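Hydrogenase maturation factor (PDB 3VTH) probably transfers the carbamoyl group of carbamoyl phosphate, at the expense of ATP, to the C-terminal cysteine of HypE during [NiFe]-hydrogenase maturation. Local coordinates at residues Y248-A253 and V614-Q619; D299-L304 and A621-S626. One frame throughout, in Å; residues are numbered along the deposited sequence.

Contact 1 (Y248-A253 and V614-Q619); sequences YGKPFA and VLFEGQ. With APC (diphosphomethylphosphonic acid adenosyl ester), chain F; AP2 (phosphomethylphosphonic acid adenosyl ester), chain H.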
loop_
_atom_site.group_PDB
_atom_site.type_symbol
_atom_site.label_atom_id
_atom_site.label_comp_id
_atom_site.label_asym_id
_atom_site.label_seq_id
_atom_site.Cartn_x
_atom_site.Cartn_y
_atom_site.Cartn_z
ATOM N N TYR A 248 -7.487 -13.962 14.871
ATOM C CA TYR A 248 -7.797 -15.379 14.674
ATOM C C TYR A 248 -7.998 -15.849 13.238
ATOM O O TYR A 248 -7.893 -17.059 12.963
ATOM C CB TYR A 248 -9.006 -15.783 15.510
ATOM C CG TYR A 248 -8.678 -16.082 16.956
ATOM C CD1 TYR A 248 -8.026 -17.268 17.317
ATOM C CD2 TYR A 248 -9.036 -15.188 17.970
ATOM C CE1 TYR A 248 -7.731 -17.552 18.661
ATOM C CE2 TYR A 248 -8.750 -15.459 19.311
ATOM C CZ TYR A 248 -8.100 -16.642 19.648
ATOM O OH TYR A 248 -7.824 -16.909 20.973
ATOM N N GLY A 249 -8.310 -14.924 12.337
ATOM C CA GLY A 249 -8.648 -15.304 10.966
ATOM C C GLY A 249 -7.727 -14.784 9.878
ATOM O O GLY A 249 -7.420 -15.513 8.925
ATOM N N LYS A 250 -7.314 -13.523 9.994
ATOM C CA LYS A 250 -6.498 -12.891 8.967
ATOM C C LYS A 250 -5.189 -13.667 8.790
ATOM O O LYS A 250 -4.540 -14.013 9.785
ATOM C CB LYS A 250 -6.171 -11.441 9.339
ATOM C CG LYS A 250 -7.293 -10.415 9.126
ATOM C CD LYS A 250 -6.678 -8.998 9.264
ATOM C CE LYS A 250 -7.721 -7.881 9.119
ATOM N NZ LYS A 250 -7.128 -6.549 9.465
ATOM N N PRO A 251 -4.797 -13.940 7.530
ATOM C CA PRO A 251 -3.548 -14.671 7.261
ATOM C C PRO A 251 -2.312 -13.902 7.726
ATOM O O PRO A 251 -2.294 -12.669 7.677
ATOM C CB PRO A 251 -3.522 -14.783 5.731
ATOM C CG PRO A 251 -4.366 -13.585 5.253
ATOM C CD PRO A 251 -5.446 -13.456 6.293
ATOM N N PHE A 252 -1.293 -14.641 8.161
ATOM C CA PHE A 252 -0.001 -14.073 8.502
ATOM C C PHE A 252 0.936 -14.079 7.303
ATOM O O PHE A 252 1.062 -15.104 6.604
ATOM C CB PHE A 252 0.688 -14.906 9.588
ATOM C CG PHE A 252 0.120 -14.726 10.968
ATOM C CD1 PHE A 252 -0.164 -13.458 11.477
ATOM C CD2 PHE A 252 -0.069 -15.826 11.785
ATOM C CE1 PHE A 252 -0.657 -13.307 12.777
ATOM C CE2 PHE A 252 -0.553 -15.681 13.085
ATOM C CZ PHE A 252 -0.864 -14.431 13.574
ATOM N N ALA A 253 1.617 -12.954 7.112
ATOM C CA ALA A 253 2.742 -12.858 6.210
ATOM C C ALA A 253 3.963 -13.517 6.848
ATOM O O ALA A 253 4.088 -13.535 8.060
ATOM C CB ALA A 253 3.044 -11.394 5.913
ATOM N N VAL A 614 -17.937 -15.169 9.470
ATOM C CA VAL A 614 -16.568 -14.768 9.165
ATOM C C VAL A 614 -15.948 -13.930 10.291
ATOM O O VAL A 614 -16.659 -13.270 11.064
ATOM C CB VAL A 614 -16.453 -14.015 7.807
ATOM C CG1 VAL A 614 -16.926 -14.917 6.634
ATOM C CG2 VAL A 614 -17.217 -12.702 7.840
ATOM N N LEU A 615 -14.620 -13.972 10.365
ATOM C CA LEU A 615 -13.863 -13.318 11.432
ATOM C C LEU A 615 -13.419 -11.930 11.004
ATOM O O LEU A 615 -13.199 -11.060 11.839
ATOM C CB LEU A 615 -12.664 -14.182 11.849
ATOM C CG LEU A 615 -13.031 -15.588 12.369
ATOM C CD1 LEU A 615 -11.803 -16.461 12.688
ATOM C CD2 LEU A 615 -13.950 -15.502 13.589
ATOM N N PHE A 616 -13.307 -11.727 9.692
ATOM C CA PHE A 616 -12.945 -10.433 9.136
ATOM C C PHE A 616 -13.670 -10.203 7.819
ATOM O O PHE A 616 -14.022 -11.145 7.119
ATOM C CB PHE A 616 -11.417 -10.293 8.969
ATOM C CG PHE A 616 -10.791 -11.308 8.025
ATOM C CD1 PHE A 616 -10.352 -12.534 8.497
ATOM C CD2 PHE A 616 -10.609 -11.011 6.675
ATOM C CE1 PHE A 616 -9.766 -13.465 7.639
ATOM C CE2 PHE A 616 -10.019 -11.945 5.804
ATOM C CZ PHE A 616 -9.602 -13.169 6.293
ATOM N N GLU A 617 -13.887 -8.932 7.500
ATOM C CA GLU A 617 -14.603 -8.520 6.296
ATOM C C GLU A 617 -13.864 -9.037 5.052
ATOM O O GLU A 617 -12.673 -8.814 4.894
ATOM C CB GLU A 617 -14.701 -6.982 6.295
ATOM C CG GLU A 617 -15.419 -6.334 5.105
ATOM C CD GLU A 617 -16.931 -6.231 5.281
ATOM O OE1 GLU A 617 -17.622 -7.280 5.205
ATOM O OE2 GLU A 617 -17.433 -5.091 5.473
ATOM N N GLY A 618 -14.575 -9.750 4.185
ATOM C CA GLY A 618 -13.984 -10.222 2.937
ATOM C C GLY A 618 -13.439 -11.638 3.014
ATOM O O GLY A 618 -13.095 -12.223 1.992
ATOM N N GLN A 619 -13.346 -12.184 4.224
ATOM C CA GLN A 619 -12.814 -13.532 4.412
ATOM C C GLN A 619 -13.513 -14.544 3.517
ATOM O O GLN A 619 -12.860 -15.350 2.854
ATOM C CB GLN A 619 -12.907 -13.971 5.874
ATOM C CG GLN A 619 -12.429 -15.414 6.123
ATOM C CD GLN A 619 -12.445 -15.813 7.585
ATOM O OE1 GLN A 619 -11.687 -16.693 8.008
ATOM N NE2 GLN A 619 -13.319 -15.198 8.358
HETATM P PG APC F . -3.917 -6.082 12.995
HETATM O O1G APC F . -2.437 -5.822 13.114
HETATM O O2G APC F . -4.285 -7.493 13.383
HETATM O O3G APC F . -4.788 -5.051 13.654
HETATM P PB APC F . -3.448 -6.204 10.154
HETATM O O1B APC F . -2.505 -5.043 10.086
HETATM O O2B APC F . -4.404 -6.324 8.984
HETATM O O3B APC F . -4.374 -5.976 11.449
HETATM P PA APC F . -0.783 -7.858 9.947
HETATM O O1A APC F . -0.352 -9.295 10.127
HETATM O O2A APC F . 0.052 -6.850 10.650
HETATM C C3A APC F . -2.552 -7.769 10.425
HETATM O "O5'" APC F . -0.728 -7.432 8.393
HETATM C "C5'" APC F . -0.473 -8.341 7.326
HETATM C "C4'" APC F . -1.439 -8.025 6.187
HETATM O "O4'" APC F . -1.073 -8.870 5.089
HETATM C "C3'" APC F . -2.877 -8.375 6.581
HETATM O "O3'" APC F . -3.814 -7.389 6.114
HETATM C "C2'" APC F . -3.138 -9.672 5.843
HETATM O "O2'" APC F . -4.541 -9.905 5.609
HETATM C "C1'" APC F . -2.245 -9.530 4.612
HETATM N N9 APC F . -1.953 -10.884 4.156
HETATM C C8 APC F . -1.090 -11.780 4.706
HETATM N N7 APC F . -1.141 -12.949 4.021
HETATM C C5 APC F . -2.047 -12.798 3.031
HETATM C C6 APC F . -2.601 -13.635 1.944
HETATM N N6 APC F . -2.179 -14.902 1.760
HETATM N N1 APC F . -3.538 -13.087 1.138
HETATM C C2 APC F . -3.967 -11.817 1.287
HETATM N N3 APC F . -3.525 -10.991 2.250
HETATM C C4 APC F . -2.580 -11.431 3.126
HETATM P PB AP2 H . -15.853 -0.928 0.993
HETATM O O1B AP2 H . -16.518 -2.216 0.578
HETATM O O2B AP2 H . -15.821 0.168 -0.027
HETATM O O3B AP2 H . -16.274 -0.497 2.376
HETATM C C3A AP2 H . -14.127 -1.438 1.210
HETATM P PA AP2 H . -13.266 -1.921 -0.314
HETATM O O1A AP2 H . -11.835 -2.030 0.191
HETATM O O2A AP2 H . -13.561 -1.089 -1.539
HETATM O "O5'" AP2 H . -13.845 -3.393 -0.657
HETATM C "C5'" AP2 H . -13.487 -4.461 0.212
HETATM C "C4'" AP2 H . -14.442 -5.584 -0.120
HETATM O "O4'" AP2 H . -14.079 -6.165 -1.374
HETATM C "C3'" AP2 H . -14.373 -6.724 0.877
HETATM O "O3'" AP2 H . -15.112 -6.410 2.061
HETATM C "C2'" AP2 H . -14.975 -7.840 0.048
HETATM O "O2'" AP2 H . -16.398 -7.697 0.133
HETATM C "C1'" AP2 H . -14.471 -7.544 -1.372
HETATM N N9 AP2 H . -13.331 -8.469 -1.634
HETATM C C8 AP2 H . -12.132 -8.509 -1.001
HETATM N N7 AP2 H . -11.351 -9.521 -1.466
HETATM C C5 AP2 H . -12.053 -10.155 -2.426
HETATM C C6 AP2 H . -11.829 -11.314 -3.327
HETATM N N6 AP2 H . -10.664 -12.008 -3.305
HETATM N N1 AP2 H . -12.840 -11.654 -4.172
HETATM C C2 AP2 H . -14.003 -10.968 -4.231
HETATM N N3 AP2 H . -14.275 -9.915 -3.430
HETATM C C4 AP2 H . -13.356 -9.472 -2.527
#

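Contact 2 (D299-L304 and A621-S626); sequences DDLDTL and AMELES. With APC (diphosphomethylphosphonic acid adenosyl ester), chain F; AP2 (phosphomethylphosphonic acid adenosyl ester), chain H.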
loop_
_atom_site.group_PDB
_atom_site.type_symbol
_atom_site.label_atom_id
_atom_site.label_comp_id
_atom_site.label_asym_id
_atom_site.label_seq_id
_atom_site.Cartn_x
_atom_site.Cartn_y
_atom_site.Cartn_z
ATOM N N ASP A 299 -4.689 -20.655 6.363
ATOM C CA ASP A 299 -5.622 -21.756 6.162
ATOM C C ASP A 299 -6.746 -21.345 5.215
ATOM O O ASP A 299 -7.283 -20.244 5.325
ATOM C CB ASP A 299 -6.233 -22.219 7.486
ATOM C CG ASP A 299 -5.189 -22.711 8.482
ATOM O OD1 ASP A 299 -5.494 -22.674 9.690
ATOM O OD2 ASP A 299 -4.077 -23.127 8.068
ATOM N N ASP A 300 -7.065 -22.241 4.288
ATOM C CA ASP A 300 -8.187 -22.099 3.362
ATOM C C ASP A 300 -8.007 -20.982 2.338
ATOM O O ASP A 300 -8.965 -20.581 1.678
ATOM C CB ASP A 300 -9.516 -21.962 4.121
ATOM C CG ASP A 300 -9.761 -23.115 5.087
ATOM O OD1 ASP A 300 -9.648 -24.290 4.682
ATOM O OD2 ASP A 300 -10.070 -22.842 6.263
ATOM N N LEU A 301 -6.779 -20.484 2.218
ATOM C CA LEU A 301 -6.396 -19.635 1.102
ATOM C C LEU A 301 -5.405 -20.379 0.206
ATOM O O LEU A 301 -4.681 -21.276 0.672
ATOM C CB LEU A 301 -5.794 -18.315 1.600
ATOM C CG LEU A 301 -6.691 -17.474 2.529
ATOM C CD1 LEU A 301 -5.952 -16.230 3.035
ATOM C CD2 LEU A 301 -7.984 -17.088 1.840
ATOM N N ASP A 302 -5.366 -20.006 -1.076
ATOM C CA ASP A 302 -4.432 -20.644 -2.000
ATOM C C ASP A 302 -3.175 -19.793 -2.225
ATOM O O ASP A 302 -2.358 -20.107 -3.090
ATOM C CB ASP A 302 -5.118 -21.042 -3.322
ATOM C CG ASP A 302 -5.492 -19.855 -4.195
ATOM O OD1 ASP A 302 -5.483 -18.688 -3.743
ATOM O OD2 ASP A 302 -5.830 -20.102 -5.375
ATOM N N THR A 303 -3.048 -18.718 -1.447
ATOM C CA THR A 303 -1.908 -17.801 -1.530
ATOM C C THR A 303 -1.191 -17.635 -0.183
ATOM O O THR A 303 -1.778 -17.861 0.873
ATOM C CB THR A 303 -2.339 -16.396 -1.982
ATOM O OG1 THR A 303 -3.296 -15.881 -1.042
ATOM C CG2 THR A 303 -2.966 -16.422 -3.416
ATOM N N LEU A 304 0.079 -17.246 -0.239
ATOM C CA LEU A 304 0.867 -16.918 0.931
ATOM C C LEU A 304 1.431 -15.509 0.723
ATOM O O LEU A 304 1.813 -15.158 -0.395
ATOM C CB LEU A 304 2.019 -17.920 1.039
ATOM C CG LEU A 304 2.449 -18.642 2.317
ATOM C CD1 LEU A 304 1.285 -19.065 3.233
ATOM C CD2 LEU A 304 3.293 -19.887 1.900
ATOM N N ALA A 621 -15.181 -14.059 0.779
ATOM C CA ALA A 621 -14.895 -13.861 -0.653
ATOM C C ALA A 621 -13.512 -14.396 -1.057
ATOM O O ALA A 621 -13.350 -14.967 -2.136
ATOM C CB ALA A 621 -15.081 -12.394 -1.056
ATOM N N MET A 622 -12.536 -14.243 -0.169
ATOM C CA MET A 622 -11.195 -14.784 -0.369
ATOM C C MET A 622 -11.196 -16.307 -0.422
ATOM O O MET A 622 -10.521 -16.903 -1.252
ATOM C CB MET A 622 -10.252 -14.287 0.744
ATOM C CG MET A 622 -10.023 -12.767 0.676
ATOM S SD MET A 622 -9.159 -12.128 2.139
ATOM C CE MET A 622 -7.522 -12.790 1.833
ATOM N N GLU A 623 -11.966 -16.937 0.460
ATOM C CA GLU A 623 -12.006 -18.398 0.477
ATOM C C GLU A 623 -12.687 -18.947 -0.775
ATOM O O GLU A 623 -12.230 -19.932 -1.348
ATOM C CB GLU A 623 -12.673 -18.912 1.749
ATOM C CG GLU A 623 -11.853 -18.593 3.019
ATOM C CD GLU A 623 -12.442 -19.212 4.276
ATOM O OE1 GLU A 623 -13.367 -20.058 4.162
ATOM O OE2 GLU A 623 -11.973 -18.865 5.379
ATOM N N LEU A 624 -13.752 -18.278 -1.204
ATOM C CA LEU A 624 -14.477 -18.645 -2.414
ATOM C C LEU A 624 -13.572 -18.596 -3.648
ATOM O O LEU A 624 -13.569 -19.526 -4.465
ATOM C CB LEU A 624 -15.715 -17.746 -2.576
ATOM C CG LEU A 624 -16.786 -18.093 -3.609
ATOM C CD1 LEU A 624 -17.362 -19.498 -3.381
ATOM C CD2 LEU A 624 -17.894 -17.028 -3.596
ATOM N N GLU A 625 -12.777 -17.530 -3.757
ATOM C CA GLU A 625 -11.796 -17.405 -4.837
ATOM C C GLU A 625 -10.719 -18.489 -4.772
ATOM O O GLU A 625 -10.364 -19.076 -5.799
ATOM C CB GLU A 625 -11.131 -16.006 -4.832
ATOM C CG GLU A 625 -10.174 -15.792 -6.042
ATOM C CD GLU A 625 -9.208 -14.606 -5.887
ATOM O OE1 GLU A 625 -9.260 -13.899 -4.862
ATOM O OE2 GLU A 625 -8.376 -14.393 -6.800
ATOM N N SER A 626 -10.214 -18.766 -3.569
ATOM C CA SER A 626 -9.141 -19.743 -3.395
ATOM C C SER A 626 -9.522 -21.165 -3.801
ATOM O O SER A 626 -8.662 -21.934 -4.214
ATOM C CB SER A 626 -8.638 -19.777 -1.951
ATOM O OG SER A 626 -7.986 -18.552 -1.640
HETATM P PG APC F . -3.917 -6.082 12.995
HETATM O O1G APC F . -2.437 -5.822 13.114
HETATM O O2G APC F . -4.285 -7.493 13.383
HETATM O O3G APC F . -4.788 -5.051 13.654
HETATM P PB APC F . -3.448 -6.204 10.154
HETATM O O1B APC F . -2.505 -5.043 10.086
HETATM O O2B APC F . -4.404 -6.324 8.984
HETATM O O3B APC F . -4.374 -5.976 11.449
HETATM P PA APC F . -0.783 -7.858 9.947
HETATM O O1A APC F . -0.352 -9.295 10.127
HETATM O O2A APC F . 0.052 -6.850 10.650
HETATM C C3A APC F . -2.552 -7.769 10.425
HETATM O "O5'" APC F . -0.728 -7.432 8.393
HETATM C "C5'" APC F . -0.473 -8.341 7.326
HETATM C "C4'" APC F . -1.439 -8.025 6.187
HETATM O "O4'" APC F . -1.073 -8.870 5.089
HETATM C "C3'" APC F . -2.877 -8.375 6.581
HETATM O "O3'" APC F . -3.814 -7.389 6.114
HETATM C "C2'" APC F . -3.138 -9.672 5.843
HETATM O "O2'" APC F . -4.541 -9.905 5.609
HETATM C "C1'" APC F . -2.245 -9.530 4.612
HETATM N N9 APC F . -1.953 -10.884 4.156
HETATM C C8 APC F . -1.090 -11.780 4.706
HETATM N N7 APC F . -1.141 -12.949 4.021
HETATM C C5 APC F . -2.047 -12.798 3.031
HETATM C C6 APC F . -2.601 -13.635 1.944
HETATM N N6 APC F . -2.179 -14.902 1.760
HETATM N N1 APC F . -3.538 -13.087 1.138
HETATM C C2 APC F . -3.967 -11.817 1.287
HETATM N N3 APC F . -3.525 -10.991 2.250
HETATM C C4 APC F . -2.580 -11.431 3.126
HETATM P PB AP2 H . -15.853 -0.928 0.993
HETATM O O1B AP2 H . -16.518 -2.216 0.578
HETATM O O2B AP2 H . -15.821 0.168 -0.027
HETATM O O3B AP2 H . -16.274 -0.497 2.376
HETATM C C3A AP2 H . -14.127 -1.438 1.210
HETATM P PA AP2 H . -13.266 -1.921 -0.314
HETATM O O1A AP2 H . -11.835 -2.030 0.191
HETATM O O2A AP2 H . -13.561 -1.089 -1.539
HETATM O "O5'" AP2 H . -13.845 -3.393 -0.657
HETATM C "C5'" AP2 H . -13.487 -4.461 0.212
HETATM C "C4'" AP2 H . -14.442 -5.584 -0.120
HETATM O "O4'" AP2 H . -14.079 -6.165 -1.374
HETATM C "C3'" AP2 H . -14.373 -6.724 0.877
HETATM O "O3'" AP2 H . -15.112 -6.410 2.061
HETATM C "C2'" AP2 H . -14.975 -7.840 0.048
HETATM O "O2'" AP2 H . -16.398 -7.697 0.133
HETATM C "C1'" AP2 H . -14.471 -7.544 -1.372
HETATM N N9 AP2 H . -13.331 -8.469 -1.634
HETATM C C8 AP2 H . -12.132 -8.509 -1.001
HETATM N N7 AP2 H . -11.351 -9.521 -1.466
HETATM C C5 AP2 H . -12.053 -10.155 -2.426
HETATM C C6 AP2 H . -11.829 -11.314 -3.327
HETATM N N6 AP2 H . -10.664 -12.008 -3.305
HETATM N N1 AP2 H . -12.840 -11.654 -4.172
HETATM C C2 AP2 H . -14.003 -10.968 -4.231
HETATM N N3 AP2 H . -14.275 -9.915 -3.430
HETATM C C4 AP2 H . -13.356 -9.472 -2.527
HETATM O O HOH W 1 -10.846 -21.677 0.309
HETATM O O HOH W 2 -7.839 -18.874 -6.907
#

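Contact 1 (Y248-A253 and V614-Q619)
Lys250 sets its CG over one face of the Phe616 ring, toward the rim, 4.0 Å from the centroid of that ring and 20° off its normal, a CH-pi contact. The other face of the ring is closed from within its own loop by CB of Gln619, so the phenyl is held flat between two methylenes. With CG of Phe616 wedged between its backbone N and carbonyl carbon (chi1 61°), the ring reaches across to the backbone of the facing loop, where CE1 of Phe616 lies 3.3 Å from C of Gly249. CZ of Phe616 also meets CD of Pro251.

A second apolar patch lies beside this ring: CD1 of Leu615 rests on CA of Gly249 at 3.8 Å and also touches CB of Tyr248. The missing side chain of Gly249 allows this approach, since a CB there would collide with CB of Leu615.

No settled hydrogen bond spans the two loops; the ammonium of Lys250 is turned to APC instead. Extended beyond CG, Lys250 carries NZ to 2.8 Å from O2B of APC, an ATP analogue, with a weak second bond to O3B. Pro251 CG packs 3.3 Å from C5 of the APC adenine. On the other loop, a type II turn from Phe616 to Gln619 leads into helix 619-626 and places CG of Glu617 3.1 Å from O3' of AP2. The arrangement is an interdomain seam, joining the YrdC-like domain to the Kae1-like domain between their two nucleotide pockets.

Contact 2 (D299-L304 and A621-S626)
Ser626 OG sits amid three polar groups, 3.0 Å from Asp302 N, 3.3 Å from Asp302 OD1 and 3.0 Å from Met622 O. Its single proton could go to Asp302 OD1 or to Met622 O, and the model does not choose. The setting is the last turn of helix 619-626 in the Kae1-like domain, laid against the loop that enters strand 303-307 of the YrdC-like sheet. With OG opposite its carbonyl carbon (chi1 -67°), Ser626 can face both its own helix and the loop.

One water donates to the carbonyls Asp300 O and Glu623 O; a second joins the Asp302 carboxylate, at OD2, to Glu625 O. Lys287 forms a salt bridge with Asp302 OD2; an alanine here would probably leave Lys287 and the second water without their carboxylate, and Ser626 OG without one possible acceptor. Asp300 OD2 and Glu623 OE2 stand 4.5 Å apart, a like-charge pair probably eased by Arg611, which forms a salt bridge with Glu623.

Leu301 supplies the apolar part, its CD2 3.8 Å from Met622 CB. Either side of this seam the adenines are read: APC N6 donates to Thr303 OG1, and AP2 N6 to Glu625 OE1 at 2.8 Å.

Overall arrangement
Both contacts tie the same two domains together, the YrdC-like and the Kae1-like, and each touches both nucleotides. Contact 1 is partly buried and pairs loop with loop, reaching the phosphates of APC through Lys250 as well as its adenine, and the ribose of AP2; contact 2 is a surface contact between a loop and a helix, and meets the adenines of both. Their chemistry differs accordingly: contact 1 rests on ring and methylene packing, whereas contact 2 adds carboxylates, a serine hydroxyl and bridging waters. Their centres lie about 10 Å apart, and they touch where Phe616 CE2 meets Met622 SD and Pro251 CG meets Leu301 CD1. Helix 619-626 gives its first residue to contact 1 and residues 621-626 to contact 2.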